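Local coordinates for tail spike protein (Acinetobacter phage vB_AbaP_AS12, PDB 6EU4) that probably recognises and depolymerises the capsular polysaccharide of its Acinetobacter baumannii host as a trimeric phage tailspike, at residues W186-Y200 / L215-T229. Sequence-based numbering, arbitrary orientation.
Sequences WYAQNNHLSGFTLQY and LIALSTYKSILTKNT
Thr220 holds OG1 between its backbone N and carbonyl carbon (chi1 62°), and His192 turns its ring to the side of its own N (chi1 -56°). This brings OG1 to the edge of the imidazole, 2.7 Å from His192 ND1, in a nearly straight hydrogen bond (166°). The other ring nitrogen, NE2, bonds Glu144 of a second subunit, so both ends fix the ring's rotation. Water 2 links Thr220 OG1 to Leu193 O. Ser219 OG accepts from Asn191 N at 3.1 Å and donates to Ala217 O at 2.8 Å. Asn190 N reaches that carbonyl from the opposite face. Such ladders of parallel strands on successive coils, broken by sharp corners, are those of a right-handed beta-helix, the fold of many phage tailspikes. Gly195 and Ser223 turn one corner together. On the inner face Leu193 CD2 lies 3.7 Å from Tyr221 CE2, the two side chains running side by side. Water 1 joins Ala188 O, Asn191 ND2, Ser219 OG and Tyr221 OH. Tyr221 OH also bonds Tyr133, and Thr137 N and Asn134 O hold the Asn191 amide. Further along, Thr197 OG1 donates to Leu225 O from above the carbonyl plane (3.0 Å) and accepts a hydrogen bond from Gln199 NE2 at 2.9 Å.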
loop_
_atom_site.group_PDB
_atom_site.type_symbol
_atom_site.label_atom_id
_atom_site.label_comp_id
_atom_site.label_asym_id
_atom_site.label_seq_id
_atom_site.Cartn_x
_atom_site.Cartn_y
_atom_site.Cartn_z
ATOM N N TRP A 186 -12.941 13.713 -26.734
ATOM C CA TRP A 186 -13.029 12.263 -26.640
ATOM C C TRP A 186 -13.574 11.763 -25.310
ATOM O O TRP A 186 -14.064 10.631 -25.264
ATOM C CB TRP A 186 -11.663 11.608 -26.873
ATOM C CG TRP A 186 -11.031 11.919 -28.182
ATOM C CD1 TRP A 186 -11.616 12.497 -29.263
ATOM C CD2 TRP A 186 -9.672 11.677 -28.542
ATOM N NE1 TRP A 186 -10.704 12.641 -30.273
ATOM C CE2 TRP A 186 -9.501 12.138 -29.857
ATOM C CE3 TRP A 186 -8.580 11.114 -27.873
ATOM C CZ2 TRP A 186 -8.282 12.052 -30.529
ATOM C CZ3 TRP A 186 -7.368 11.035 -28.536
ATOM C CH2 TRP A 186 -7.232 11.496 -29.849
ATOM N N TYR A 187 -13.506 12.557 -24.233
ATOM C CA TYR A 187 -13.867 12.094 -22.901
ATOM C C TYR A 187 -14.807 13.090 -22.233
ATOM O O TYR A 187 -14.685 14.307 -22.420
ATOM C CB TYR A 187 -12.611 11.893 -22.014
ATOM C CG TYR A 187 -11.687 10.853 -22.588
ATOM C CD1 TYR A 187 -11.869 9.508 -22.295
ATOM C CD2 TYR A 187 -10.643 11.210 -23.431
ATOM C CE1 TYR A 187 -11.050 8.539 -22.845
ATOM C CE2 TYR A 187 -9.822 10.247 -23.988
ATOM C CZ TYR A 187 -10.033 8.915 -23.694
ATOM O OH TYR A 187 -9.206 7.958 -24.243
ATOM N N ALA A 188 -15.729 12.562 -21.432
ATOM C CA ALA A 188 -16.474 13.371 -20.472
ATOM C C ALA A 188 -15.553 13.564 -19.274
ATOM O O ALA A 188 -15.233 12.599 -18.563
ATOM C CB ALA A 188 -17.784 12.686 -20.089
ATOM N N GLN A 189 -15.083 14.788 -19.067
ATOM C CA GLN A 189 -13.945 14.984 -18.185
ATOM C C GLN A 189 -14.137 16.184 -17.267
ATOM O O GLN A 189 -14.993 17.043 -17.485
ATOM C CB GLN A 189 -12.661 15.163 -18.984
ATOM C CG GLN A 189 -12.643 16.321 -19.940
ATOM C CD GLN A 189 -11.301 16.418 -20.625
ATOM O OE1 GLN A 189 -11.044 15.712 -21.605
ATOM N NE2 GLN A 189 -10.411 17.253 -20.080
ATOM N N ASN A 190 -13.300 16.220 -16.229
ATOM C CA ASN A 190 -13.297 17.308 -15.250
ATOM C C ASN A 190 -14.657 17.480 -14.587
ATOM O O ASN A 190 -15.089 18.593 -14.294
ATOM C CB ASN A 190 -12.818 18.603 -15.890
ATOM C CG ASN A 190 -11.418 18.474 -16.450
ATOM O OD1 ASN A 190 -11.222 18.390 -17.663
ATOM N ND2 ASN A 190 -10.435 18.408 -15.564
ATOM N N ASN A 191 -15.297 16.360 -14.278
ATOM C CA ASN A 191 -16.557 16.340 -13.558
ATOM C C ASN A 191 -16.304 15.979 -12.102
ATOM O O ASN A 191 -15.335 15.290 -11.766
ATOM C CB ASN A 191 -17.514 15.340 -14.191
ATOM C CG ASN A 191 -17.851 15.707 -15.617
ATOM O OD1 ASN A 191 -18.254 16.821 -15.894
ATOM N ND2 ASN A 191 -17.644 14.776 -16.532
ATOM N N HIS A 192 -17.182 16.456 -11.237
ATOM C CA HIS A 192 -17.000 16.333 -9.792
ATOM C C HIS A 192 -18.393 16.120 -9.214
ATOM O O HIS A 192 -19.135 17.081 -8.975
ATOM C CB HIS A 192 -16.277 17.556 -9.240
ATOM C CG HIS A 192 -14.961 17.784 -9.926
ATOM N ND1 HIS A 192 -13.874 16.961 -9.716
ATOM C CD2 HIS A 192 -14.600 18.643 -10.913
ATOM C CE1 HIS A 192 -12.881 17.341 -10.500
ATOM N NE2 HIS A 192 -13.298 18.351 -11.247
ATOM N N LEU A 193 -18.745 14.853 -9.026
ATOM C CA LEU A 193 -20.075 14.445 -8.604
ATOM C C LEU A 193 -20.023 13.935 -7.175
ATOM O O LEU A 193 -19.116 13.172 -6.827
ATOM C CB LEU A 193 -20.614 13.333 -9.501
ATOM C CG LEU A 193 -21.274 13.704 -10.813
ATOM C CD1 LEU A 193 -20.450 14.686 -11.591
ATOM C CD2 LEU A 193 -21.603 12.464 -11.627
ATOM N N SER A 194 -20.992 14.334 -6.343
ATOM C CA SER A 194 -20.965 13.827 -4.977
ATOM C C SER A 194 -22.331 13.842 -4.312
ATOM O O SER A 194 -23.104 14.791 -4.480
ATOM C CB SER A 194 -19.998 14.621 -4.097
ATOM O OG SER A 194 -20.357 15.973 -4.028
ATOM N N GLY A 195 -22.589 12.804 -3.517
ATOM C CA GLY A 195 -23.622 12.886 -2.495
ATOM C C GLY A 195 -25.032 12.605 -2.952
ATOM O O GLY A 195 -25.970 13.312 -2.539
ATOM N N PHE A 196 -25.227 11.589 -3.794
ATOM C CA PHE A 196 -26.579 11.286 -4.254
ATOM C C PHE A 196 -26.663 9.843 -4.727
ATOM O O PHE A 196 -25.657 9.133 -4.825
ATOM C CB PHE A 196 -27.031 12.248 -5.358
ATOM C CG PHE A 196 -26.163 12.249 -6.584
ATOM C CD1 PHE A 196 -26.393 11.353 -7.603
ATOM C CD2 PHE A 196 -25.141 13.183 -6.731
ATOM C CE1 PHE A 196 -25.612 11.370 -8.746
ATOM C CE2 PHE A 196 -24.359 13.206 -7.863
ATOM C CZ PHE A 196 -24.599 12.297 -8.879
ATOM N N THR A 197 -27.894 9.406 -4.995
ATOM C CA THR A 197 -28.158 8.044 -5.417
ATOM C C THR A 197 -28.777 8.026 -6.813
ATOM O O THR A 197 -29.421 8.988 -7.244
ATOM C CB THR A 197 -29.080 7.339 -4.406
ATOM O OG1 THR A 197 -29.281 5.979 -4.796
ATOM C CG2 THR A 197 -30.457 8.043 -4.334
ATOM N N LEU A 198 -28.541 6.921 -7.517
ATOM C CA LEU A 198 -29.122 6.631 -8.827
ATOM C C LEU A 198 -29.801 5.278 -8.692
ATOM O O LEU A 198 -29.120 4.274 -8.454
ATOM C CB LEU A 198 -28.044 6.557 -9.919
ATOM C CG LEU A 198 -27.166 7.786 -10.115
ATOM C CD1 LEU A 198 -26.007 7.470 -11.054
ATOM C CD2 LEU A 198 -28.003 8.907 -10.664
ATOM N N GLN A 199 -31.121 5.236 -8.817
ATOM C CA GLN A 199 -31.839 3.979 -8.648
ATOM C C GLN A 199 -32.938 3.836 -9.686
ATOM O O GLN A 199 -33.560 4.818 -10.091
ATOM C CB GLN A 199 -32.476 3.880 -7.247
ATOM C CG GLN A 199 -31.479 4.045 -6.121
ATOM C CD GLN A 199 -32.096 3.823 -4.755
ATOM O OE1 GLN A 199 -33.145 3.170 -4.626
ATOM N NE2 GLN A 199 -31.457 4.373 -3.725
ATOM N N TYR A 200 -33.211 2.587 -10.070
ATOM C CA TYR A 200 -34.468 2.286 -10.743
ATOM C C TYR A 200 -35.577 2.106 -9.717
ATOM O O TYR A 200 -35.332 1.704 -8.580
ATOM C CB TYR A 200 -34.368 1.017 -11.586
ATOM C CG TYR A 200 -33.606 1.233 -12.862
ATOM C CD1 TYR A 200 -32.231 1.132 -12.884
ATOM C CD2 TYR A 200 -34.263 1.572 -14.033
ATOM C CE1 TYR A 200 -31.511 1.358 -14.059
ATOM C CE2 TYR A 200 -33.561 1.792 -15.211
ATOM C CZ TYR A 200 -32.181 1.686 -15.208
ATOM O OH TYR A 200 -31.486 1.916 -16.376
ATOM N N LEU A 215 -16.630 6.833 -21.683
ATOM C CA LEU A 215 -15.378 7.555 -21.934
ATOM C C LEU A 215 -15.298 8.695 -20.919
ATOM O O LEU A 215 -15.980 9.713 -21.078
ATOM C CB LEU A 215 -15.328 8.087 -23.374
ATOM C CG LEU A 215 -15.664 7.100 -24.502
ATOM C CD1 LEU A 215 -15.679 7.802 -25.857
ATOM C CD2 LEU A 215 -14.682 5.937 -24.524
ATOM N N ILE A 216 -14.472 8.535 -19.882
ATOM C CA ILE A 216 -14.380 9.521 -18.803
ATOM C C ILE A 216 -12.924 9.731 -18.426
ATOM O O ILE A 216 -12.077 8.843 -18.587
ATOM C CB ILE A 216 -15.188 9.118 -17.542
ATOM C CG1 ILE A 216 -14.831 7.698 -17.106
ATOM C CG2 ILE A 216 -16.679 9.259 -17.807
ATOM C CD1 ILE A 216 -15.426 7.291 -15.765
ATOM N N ALA A 217 -12.632 10.928 -17.932
ATOM C CA ALA A 217 -11.270 11.246 -17.539
ATOM C C ALA A 217 -11.282 12.372 -16.524
ATOM O O ALA A 217 -12.196 13.200 -16.496
ATOM C CB ALA A 217 -10.416 11.680 -18.734
ATOM N N LEU A 218 -10.211 12.425 -15.745
ATOM C CA LEU A 218 -9.850 13.625 -14.997
ATOM C C LEU A 218 -10.992 14.101 -14.096
ATOM O O LEU A 218 -11.371 15.274 -14.108
ATOM C CB LEU A 218 -9.426 14.729 -15.964
ATOM C CG LEU A 218 -8.230 14.389 -16.845
ATOM C CD1 LEU A 218 -8.192 15.355 -18.029
ATOM C CD2 LEU A 218 -6.923 14.445 -16.078
ATOM N N SER A 219 -11.549 13.174 -13.310
ATOM C CA SER A 219 -12.804 13.431 -12.606
ATOM C C SER A 219 -12.753 12.853 -11.204
ATOM O O SER A 219 -11.940 11.969 -10.897
ATOM C CB SER A 219 -14.006 12.824 -13.332
ATOM O OG SER A 219 -14.261 13.484 -14.558
ATOM N N THR A 220 -13.664 13.342 -10.359
ATOM C CA THR A 220 -13.859 12.770 -9.033
ATOM C C THR A 220 -15.325 12.399 -8.848
ATOM O O THR A 220 -16.229 13.172 -9.195
ATOM C CB THR A 220 -13.429 13.711 -7.895
ATOM O OG1 THR A 220 -14.213 14.907 -7.923
ATOM C CG2 THR A 220 -11.949 14.077 -8.014
ATOM N N TYR A 221 -15.529 11.211 -8.292
ATOM C CA TYR A 221 -16.838 10.674 -7.944
ATOM C C TYR A 221 -16.792 10.334 -6.458
ATOM O O TYR A 221 -15.904 9.592 -6.024
ATOM C CB TYR A 221 -17.155 9.425 -8.780
ATOM C CG TYR A 221 -17.313 9.706 -10.258
ATOM C CD1 TYR A 221 -16.207 9.765 -11.097
ATOM C CD2 TYR A 221 -18.572 9.914 -10.817
ATOM C CE1 TYR A 221 -16.346 10.030 -12.460
ATOM C CE2 TYR A 221 -18.723 10.184 -12.188
ATOM C CZ TYR A 221 -17.614 10.244 -12.999
ATOM O OH TYR A 221 -17.756 10.514 -14.344
ATOM N N LYS A 222 -17.722 10.881 -5.678
ATOM C CA LYS A 222 -17.695 10.689 -4.227
ATOM C C LYS A 222 -19.103 10.476 -3.695
ATOM O O LYS A 222 -20.028 11.190 -4.083
ATOM C CB LYS A 222 -17.082 11.894 -3.510
ATOM C CG LYS A 222 -15.667 12.241 -3.931
ATOM C CD LYS A 222 -15.033 13.253 -2.956
ATOM C CE LYS A 222 -13.562 13.577 -3.299
ATOM N NZ LYS A 222 -12.704 12.374 -3.264
ATOM N N SER A 223 -19.266 9.499 -2.804
ATOM C CA SER A 223 -20.519 9.334 -2.075
ATOM C C SER A 223 -21.697 9.230 -3.036
ATOM O O SER A 223 -22.700 9.955 -2.943
ATOM C CB SER A 223 -20.695 10.467 -1.068
ATOM O OG SER A 223 -19.630 10.383 -0.120
ATOM N N ILE A 224 -21.560 8.303 -3.977
ATOM C CA ILE A 224 -22.601 8.012 -4.951
ATOM C C ILE A 224 -23.025 6.568 -4.772
ATOM O O ILE A 224 -22.185 5.660 -4.770
ATOM C CB ILE A 224 -22.129 8.255 -6.394
ATOM C CG1 ILE A 224 -21.885 9.745 -6.613
ATOM C CG2 ILE A 224 -23.177 7.734 -7.388
ATOM C CD1 ILE A 224 -21.177 10.048 -7.893
ATOM N N LEU A 225 -24.326 6.357 -4.657
ATOM C CA LEU A 225 -24.899 5.029 -4.504
ATOM C C LEU A 225 -25.719 4.708 -5.735
ATOM O O LEU A 225 -26.631 5.455 -6.071
ATOM C CB LEU A 225 -25.814 4.971 -3.285
ATOM C CG LEU A 225 -26.759 3.750 -3.224
ATOM C CD1 LEU A 225 -25.975 2.463 -3.031
ATOM C CD2 LEU A 225 -27.800 3.945 -2.133
ATOM N N THR A 226 -25.436 3.596 -6.392
ATOM C CA THR A 226 -26.357 3.062 -7.386
ATOM C C THR A 226 -26.938 1.764 -6.850
ATOM O O THR A 226 -26.217 0.941 -6.282
ATOM C CB THR A 226 -25.689 2.840 -8.764
ATOM O OG1 THR A 226 -24.793 1.721 -8.736
ATOM C CG2 THR A 226 -24.925 4.065 -9.201
ATOM N N LYS A 227 -28.241 1.598 -7.012
ATOM C CA LYS A 227 -28.871 0.376 -6.542
ATOM C C LYS A 227 -30.164 0.172 -7.308
ATOM O O LYS A 227 -30.638 1.053 -8.042
ATOM C CB LYS A 227 -29.103 0.399 -5.025
ATOM C CG LYS A 227 -30.108 1.416 -4.562
ATOM C CD LYS A 227 -30.364 1.320 -3.044
ATOM C CE LYS A 227 -31.376 0.247 -2.695
ATOM N NZ LYS A 227 -31.929 0.443 -1.311
ATOM N N ASN A 228 -30.709 -1.035 -7.163
ATOM C CA ASN A 228 -31.817 -1.484 -7.992
ATOM C C ASN A 228 -31.433 -1.426 -9.467
ATOM O O ASN A 228 -32.211 -0.967 -10.295
ATOM C CB ASN A 228 -33.093 -0.666 -7.737
ATOM C CG ASN A 228 -33.669 -0.912 -6.361
ATOM O OD1 ASN A 228 -33.527 -1.995 -5.815
ATOM N ND2 ASN A 228 -34.292 0.103 -5.783
ATOM N N THR A 229 -30.212 -1.858 -9.788
ATOM C CA THR A 229 -29.718 -1.920 -11.156
ATOM C C THR A 229 -29.383 -3.350 -11.546
ATOM O O THR A 229 -29.208 -4.230 -10.703
ATOM C CB THR A 229 -28.434 -1.082 -11.358
ATOM O OG1 THR A 229 -27.323 -1.687 -10.666
ATOM C CG2 THR A 229 -28.643 0.344 -10.896
HETATM O O HOH W 1 -16.238 12.141 -15.873
HETATM O O HOH W 2 -16.523 14.604 -6.427
#